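Local atomic coordinates of pseudoalteromonas arctica PAMC 21717 (Pseudoalteromonas arctica, PDB entry 5YL7), a protein that probably hydrolyses peptide bonds in proteins as a cold-active, calcium-binding serine protease of the subtilase family. Residues 6-9 against 10-13; 137-140 against 141-144; 181-184 against 185-188. All blocks are in the same frame, centred on the assembly; numbering follows the deposited sequence.

Contact 1 of 3, residues 6-9 against 10-13; sequences PRFD and DQWH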
loop_
_atom_site.group_PDB
_atom_site.type_symbol
_atom_site.label_atom_id
_atom_site.label_comp_id
_atom_site.label_asym_id
_atom_site.label_seq_id
_atom_site.Cartn_x
_atom_site.Cartn_y
_atom_site.Cartn_z
ATOM N N PRO A 6 17.415 -13.344 -1.316
ATOM C CA PRO A 6 17.251 -14.678 -1.855
ATOM C C PRO A 6 15.859 -14.962 -2.352
ATOM O O PRO A 6 15.662 -15.859 -3.165
ATOM C CB PRO A 6 17.617 -15.582 -0.686
ATOM C CG PRO A 6 17.459 -14.643 0.537
ATOM C CD PRO A 6 17.894 -13.324 0.094
ATOM N N ARG A 7 14.827 -14.261 -1.865
ATOM C CA ARG A 7 13.486 -14.419 -2.393
ATOM C C ARG A 7 13.137 -13.489 -3.549
ATOM O O ARG A 7 11.986 -13.535 -4.029
ATOM C CB ARG A 7 12.452 -14.292 -1.269
ATOM C CG ARG A 7 12.636 -15.266 -0.155
ATOM C CD ARG A 7 12.468 -16.662 -0.544
ATOM N NE ARG A 7 11.130 -17.002 -0.915
ATOM C CZ ARG A 7 10.148 -17.324 -0.129
ATOM N NH1 ARG A 7 10.239 -17.294 1.193
ATOM N NH2 ARG A 7 8.959 -17.650 -0.671
ATOM N N PHE A 8 14.018 -12.650 -4.021
ATOM C CA PHE A 8 13.746 -11.759 -5.160
ATOM C C PHE A 8 13.218 -12.495 -6.317
ATOM O O PHE A 8 12.261 -12.051 -6.960
ATOM C CB PHE A 8 14.977 -10.956 -5.533
ATOM C CG PHE A 8 14.749 -10.058 -6.701
ATOM C CD1 PHE A 8 14.046 -8.868 -6.618
ATOM C CD2 PHE A 8 15.215 -10.469 -7.937
ATOM C CE1 PHE A 8 13.847 -8.129 -7.771
ATOM C CE2 PHE A 8 15.021 -9.735 -9.046
ATOM C CZ PHE A 8 14.344 -8.576 -8.979
ATOM N N ASP A 9 13.774 -13.654 -6.668
ATOM C CA ASP A 9 13.295 -14.330 -7.830
ATOM C C ASP A 9 11.844 -14.788 -7.727
ATOM O O ASP A 9 11.139 -14.919 -8.744
ATOM C CB ASP A 9 14.173 -15.600 -8.175
ATOM C CG ASP A 9 15.497 -15.225 -8.809
ATOM O OD1 ASP A 9 15.797 -14.045 -9.163
ATOM O OD2 ASP A 9 16.300 -16.182 -8.854
ATOM N N ASP A 10 11.354 -15.027 -6.511
ATOM C CA ASP A 10 9.961 -15.348 -6.273
ATOM C C ASP A 10 9.033 -14.095 -6.433
ATOM O O ASP A 10 7.833 -14.270 -6.606
ATOM C CB ASP A 10 9.750 -15.960 -4.851
ATOM C CG ASP A 10 10.353 -17.359 -4.656
ATOM O OD1 ASP A 10 10.380 -18.060 -5.682
ATOM O OD2 ASP A 10 10.807 -17.644 -3.548
ATOM N N GLN A 11 9.635 -12.924 -6.393
ATOM C CA GLN A 11 8.866 -11.679 -6.508
ATOM C C GLN A 11 8.754 -11.297 -7.977
ATOM O O GLN A 11 9.198 -10.306 -8.467
ATOM C CB GLN A 11 9.550 -10.566 -5.681
ATOM C CG GLN A 11 9.495 -10.884 -4.195
ATOM C CD GLN A 11 10.058 -9.810 -3.338
ATOM O OE1 GLN A 11 11.264 -9.510 -3.351
ATOM N NE2 GLN A 11 9.170 -9.134 -2.578
ATOM N N TRP A 12 7.969 -12.168 -8.683
ATOM C CA TRP A 12 7.742 -12.010 -10.127
ATOM C C TRP A 12 7.229 -10.624 -10.492
ATOM O O TRP A 12 7.455 -10.081 -11.574
ATOM C CB TRP A 12 6.748 -13.082 -10.635
ATOM C CG TRP A 12 5.438 -13.104 -9.916
ATOM C CD1 TRP A 12 5.064 -13.844 -8.878
ATOM C CD2 TRP A 12 4.305 -12.238 -10.213
ATOM N NE1 TRP A 12 3.818 -13.504 -8.454
ATOM C CE2 TRP A 12 3.332 -12.508 -9.258
ATOM C CE3 TRP A 12 4.025 -11.270 -11.179
ATOM C CZ2 TRP A 12 2.092 -11.813 -9.215
ATOM C CZ3 TRP A 12 2.804 -10.597 -11.120
ATOM C CH2 TRP A 12 1.862 -10.885 -10.170
ATOM N N HIS A 13 6.444 -10.101 -9.530
ATOM C CA HIS A 13 5.768 -8.840 -9.657
ATOM C C HIS A 13 6.699 -7.630 -9.771
ATOM O O HIS A 13 6.299 -6.554 -10.146
ATOM C CB HIS A 13 4.733 -8.692 -8.557
ATOM C CG HIS A 13 5.194 -9.161 -7.230
ATOM N ND1 HIS A 13 5.787 -8.296 -6.315
ATOM C CD2 HIS A 13 5.231 -10.422 -6.657
ATOM C CE1 HIS A 13 6.167 -9.068 -5.270
ATOM N NE2 HIS A 13 5.843 -10.339 -5.417
HETATM O O HOH W 1 13.429 -18.235 -3.932
HETATM O O HOH W 2 13.783 -16.515 -5.248
#

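Contact 2 of 3, residues 137-140 against 141-144; sequences GGLT and SDIA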
loop_
_atom_site.group_PDB
_atom_site.type_symbol
_atom_site.label_atom_id
_atom_site.label_comp_id
_atom_site.label_asym_id
_atom_site.label_seq_id
_atom_site.Cartn_x
_atom_site.Cartn_y
_atom_site.Cartn_z
ATOM N N GLY A 137 -11.928 -3.982 11.176
ATOM C CA GLY A 137 -11.690 -2.921 10.214
ATOM C C GLY A 137 -11.353 -1.650 10.911
ATOM O O GLY A 137 -10.694 -1.585 11.920
ATOM N N GLY A 138 -11.743 -0.490 10.284
ATOM C CA GLY A 138 -11.474 0.830 10.779
ATOM C C GLY A 138 -12.590 1.836 10.556
ATOM O O GLY A 138 -13.428 1.590 9.719
ATOM N N LEU A 139 -12.528 2.855 11.346
ATOM C CA LEU A 139 -13.524 3.945 11.304
ATOM C C LEU A 139 -13.106 5.007 10.303
ATOM O O LEU A 139 -11.938 5.450 10.318
ATOM C CB LEU A 139 -13.590 4.543 12.662
ATOM C CG LEU A 139 -14.655 5.604 12.969
ATOM C CD1 LEU A 139 -16.088 5.083 12.685
ATOM C CD2 LEU A 139 -14.586 6.098 14.433
ATOM N N THR A 140 -14.038 5.450 9.469
ATOM C CA THR A 140 -13.769 6.514 8.517
ATOM C C THR A 140 -13.094 7.690 9.142
ATOM O O THR A 140 -12.109 8.249 8.556
ATOM C CB THR A 140 -15.132 6.927 7.826
ATOM O OG1 THR A 140 -15.653 5.730 7.281
ATOM C CG2 THR A 140 -14.883 8.085 6.818
ATOM N N SER A 141 -13.483 8.147 10.306
ATOM C CA SER A 141 -12.938 9.299 10.892
ATOM C C SER A 141 -11.447 9.117 11.399
ATOM O O SER A 141 -10.656 10.047 11.355
ATOM C CB SER A 141 -13.817 9.886 12.035
ATOM O OG SER A 141 -14.086 8.872 12.873
ATOM N N ASP A 142 -11.173 7.878 11.858
ATOM C CA ASP A 142 -9.790 7.578 12.211
ATOM C C ASP A 142 -8.907 7.525 10.969
ATOM O O ASP A 142 -7.753 8.006 11.015
ATOM C CB ASP A 142 -9.705 6.241 12.944
ATOM C CG ASP A 142 -10.339 6.240 14.348
ATOM O OD1 ASP A 142 -10.495 7.308 14.958
ATOM O OD2 ASP A 142 -10.480 5.104 14.861
ATOM N N ILE A 143 -9.367 6.923 9.920
ATOM C CA ILE A 143 -8.637 6.885 8.645
ATOM C C ILE A 143 -8.349 8.288 8.168
ATOM O O ILE A 143 -7.231 8.612 7.728
ATOM C CB ILE A 143 -9.347 6.029 7.619
ATOM C CG1 ILE A 143 -9.456 4.586 8.144
ATOM C CG2 ILE A 143 -8.683 6.139 6.293
ATOM C CD1 ILE A 143 -10.478 3.745 7.427
ATOM N N ALA A 144 -9.354 9.148 8.226
ATOM C CA ALA A 144 -9.192 10.543 7.757
ATOM C C ALA A 144 -8.207 11.294 8.573
ATOM O O ALA A 144 -7.337 12.005 8.035
ATOM C CB ALA A 144 -10.558 11.231 7.757
HETATM O O HOH W 3 -10.284 2.861 13.167
#

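Contact 3 of 3, residues 181-184 against 185-188; sequences TTQN and AINT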
loop_
_atom_site.group_PDB
_atom_site.type_symbol
_atom_site.label_atom_id
_atom_site.label_comp_id
_atom_site.label_asym_id
_atom_site.label_seq_id
_atom_site.Cartn_x
_atom_site.Cartn_y
_atom_site.Cartn_z
ATOM N N THR A 181 -15.776 13.741 4.961
ATOM C CA THR A 181 -14.693 13.684 5.945
ATOM C C THR A 181 -13.434 13.156 5.187
ATOM O O THR A 181 -12.360 13.668 5.395
ATOM C CB THR A 181 -15.083 12.701 7.043
ATOM O OG1 THR A 181 -16.249 13.241 7.713
ATOM C CG2 THR A 181 -13.999 12.495 8.098
ATOM N N THR A 182 -13.590 12.107 4.386
ATOM C CA THR A 182 -12.461 11.547 3.679
ATOM C C THR A 182 -11.927 12.525 2.613
ATOM O O THR A 182 -10.722 12.715 2.528
ATOM C CB THR A 182 -12.812 10.218 3.051
ATOM O OG1 THR A 182 -13.381 9.377 4.098
ATOM C CG2 THR A 182 -11.633 9.554 2.433
ATOM N N GLN A 183 -12.789 13.104 1.797
ATOM C CA GLN A 183 -12.337 14.023 0.767
ATOM C C GLN A 183 -11.655 15.214 1.395
ATOM O O GLN A 183 -10.640 15.672 0.874
ATOM C CB GLN A 183 -13.513 14.465 -0.098
ATOM C CG GLN A 183 -13.092 15.302 -1.284
ATOM C CD GLN A 183 -12.275 14.495 -2.277
ATOM O OE1 GLN A 183 -12.835 13.538 -2.931
ATOM N NE2 GLN A 183 -11.013 14.788 -2.465
ATOM N N ASN A 184 -12.162 15.712 2.491
ATOM C CA ASN A 184 -11.502 16.839 3.193
ATOM C C ASN A 184 -10.073 16.516 3.582
ATOM O O ASN A 184 -9.131 17.289 3.440
ATOM C CB ASN A 184 -12.307 17.280 4.439
ATOM C CG ASN A 184 -13.566 18.036 4.155
ATOM O OD1 ASN A 184 -13.758 18.571 3.088
ATOM N ND2 ASN A 184 -14.431 18.027 5.134
ATOM N N ALA A 185 -9.923 15.294 4.127
ATOM C CA ALA A 185 -8.575 14.832 4.533
ATOM C C ALA A 185 -7.599 14.713 3.346
ATOM O O ALA A 185 -6.447 15.135 3.405
ATOM C CB ALA A 185 -8.712 13.551 5.313
ATOM N N ILE A 186 -8.098 14.091 2.252
ATOM C CA ILE A 186 -7.352 13.986 1.034
ATOM C C ILE A 186 -6.932 15.360 0.506
ATOM O O ILE A 186 -5.804 15.543 0.071
ATOM C CB ILE A 186 -8.112 13.177 0.008
ATOM C CG1 ILE A 186 -8.198 11.722 0.505
ATOM C CG2 ILE A 186 -7.539 13.265 -1.400
ATOM C CD1 ILE A 186 -9.174 10.910 -0.322
ATOM N N ASN A 187 -7.897 16.317 0.516
ATOM C CA ASN A 187 -7.560 17.655 0.041
ATOM C C ASN A 187 -6.436 18.276 0.888
ATOM O O ASN A 187 -5.581 18.903 0.311
ATOM C CB ASN A 187 -8.805 18.517 0.074
ATOM C CG ASN A 187 -9.904 18.154 -0.911
ATOM O OD1 ASN A 187 -9.675 17.397 -1.847
ATOM N ND2 ASN A 187 -11.109 18.708 -0.677
ATOM N N THR A 188 -6.512 18.104 2.165
ATOM C CA THR A 188 -5.481 18.554 3.083
ATOM C C THR A 188 -4.125 17.893 2.740
ATOM O O THR A 188 -3.079 18.560 2.575
ATOM C CB THR A 188 -5.803 18.293 4.530
ATOM O OG1 THR A 188 -6.893 19.190 4.883
ATOM C CG2 THR A 188 -4.676 18.508 5.477
HETATM O O HOH W 4 -11.877 19.970 1.678
HETATM O O HOH W 5 -9.167 20.106 4.127
#

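Contact 1 of 3, residues 6-9 against 10-13
A short 3-10 turn through Asp9 and Asp10, with an Arg7-Asp10 salt bridge across it, leads the N-terminal segment into the short helix 12-15. Its backbone bonds include Gln11 N to Phe8 O at 2.8 Å, with the N-H above the carbonyl plane, and a weak one from Asp10 N to Arg7 O at 3.0 Å. The salt bridge runs from Arg7 NE to Asp10 OD2, 2.7 Å and 156° at the hydrogen. The carboxylate oxygen sits in the guanidinium plane and accepts on its anti lone pair, although the two flat groups stand nearly perpendicular, 85° apart. Bends at chi2 and chi3 fold the Arg7 chain back so that NE meets the aspartate. A water donates to the same OD2 at 2.7 Å. With an alanine in place of this arginine, Asp10 would probably lose its charged mate, and its carboxylate would be held less firmly across the turn. Beyond the salt bridge, Arg7 NH2 has a weak hydrogen bond to Tyr276 OH. On the buried side, Gln11 CB lies 3.3 Å from Phe8 O, while its amide is bonded to Ala119 N and Leu259 O. Gln11 is the centre of an inverse gamma turn, Trp12 N reaching Asp10 O weakly at 3.0 Å, and this pairing of a 3-10 turn with a gamma turn gives the chain a compact bend just before a helix.

Contact 2 of 3, residues 137-140 against 141-144
Ile143 N donates to Leu139 O at 3.0 Å and 173°, nearly in line with the carbonyl, and with the next bond, Ala144 N to Thr140 O at 2.9 Å, it marks the first turn of helix 140-150, with Leu139 as N-cap residue. Gly138 lies in an extended segment before the helix and hydrogen-bonds a bound peptide through its backbone, consistent with the substrate-binding segment of other subtilases; a modified side chain of the peptide packs on Ile143. Ile143 CG1 comes within 3.4 Å of Leu139 O, and its CD1 reaches back to Gly138 C at 4.2 Å; a beta carbon on that glycine would lie 3.6 Å from CD1. On the outer side, Leu139 turns CG anti to its own nitrogen (chi1 -173°) and next to its carbonyl carbon, which brings CD2 alongside Ser141 OG. The buried Asp142 works through both oxygens. OD1 is bonded to Ser62 OG and forms a salt bridge with Arg73, an arrangement likely to favour the charged carboxylate. OD2 receives a hydrogen bond from a water at 2.8 Å, and that same water accepts from Leu139 N at 2.9 Å.

Contact 3 of 3, residues 181-184 against 185-188
Gln183 and Asn187, one helical turn apart on helix 180-191, are joined by their side-chain amides: Gln183 NE2 donates to Asn187 OD1 at 3.0 Å and 152°. The amide planes are 32° apart, and the N-H comes from above the Asn187 carbonyl plane instead of along a lone pair. A bend at chi2 (66°) turns the Gln183 amide toward Asn187. The backbone below it carries Asn187 N to Gln183 O at 2.8 Å, so the pair is linked twice. A water then extends the polar row: it donates to Asn184 OD1 at 2.7 Å and accepts from Asn187 ND2 at 2.8 Å. Around the helix, Thr182 CG2 rests on Ile186 CD1 at 3.9 Å, and these residues touch Cys215. Farther out, Gln183 OE1 accepts from Asn216 N, and the Gln183 side chain also touches both Cys178 and Cys215, which form a disulfide; Thr182 OG1 is bonded to Ser179 OG. With its oxygen bonded to the loop and its nitrogen to Asn187, the two bonds fix which end of the Gln183 amide is oxygen and which nitrogen, and a neutral side-chain link thereby connects the helix surface to the disulfide-bearing loop.

In the fold
Contacts 2 and 3 lie on the same side of the chain's centre, their centres about 12 Å apart, and hold neighbouring helices: Thr140 CG2 meets Thr182 OG1 at 3.4 Å, and Ala144 packs on Thr181 and Ala185. Contact 1 is on the opposite side, with centres about 33 and 36 Å from them, where the N-terminal segment meets strands 258-263 and 272-277. All three are partly buried. Contact 1 relies on a charged pair at a 3-10 turn, contact 2 on the opening backbone bonds of a helix beside the segment that binds a peptide, and contact 3, within a helix, on neutral amides and water over an outer face, its alanine and isoleucine buried.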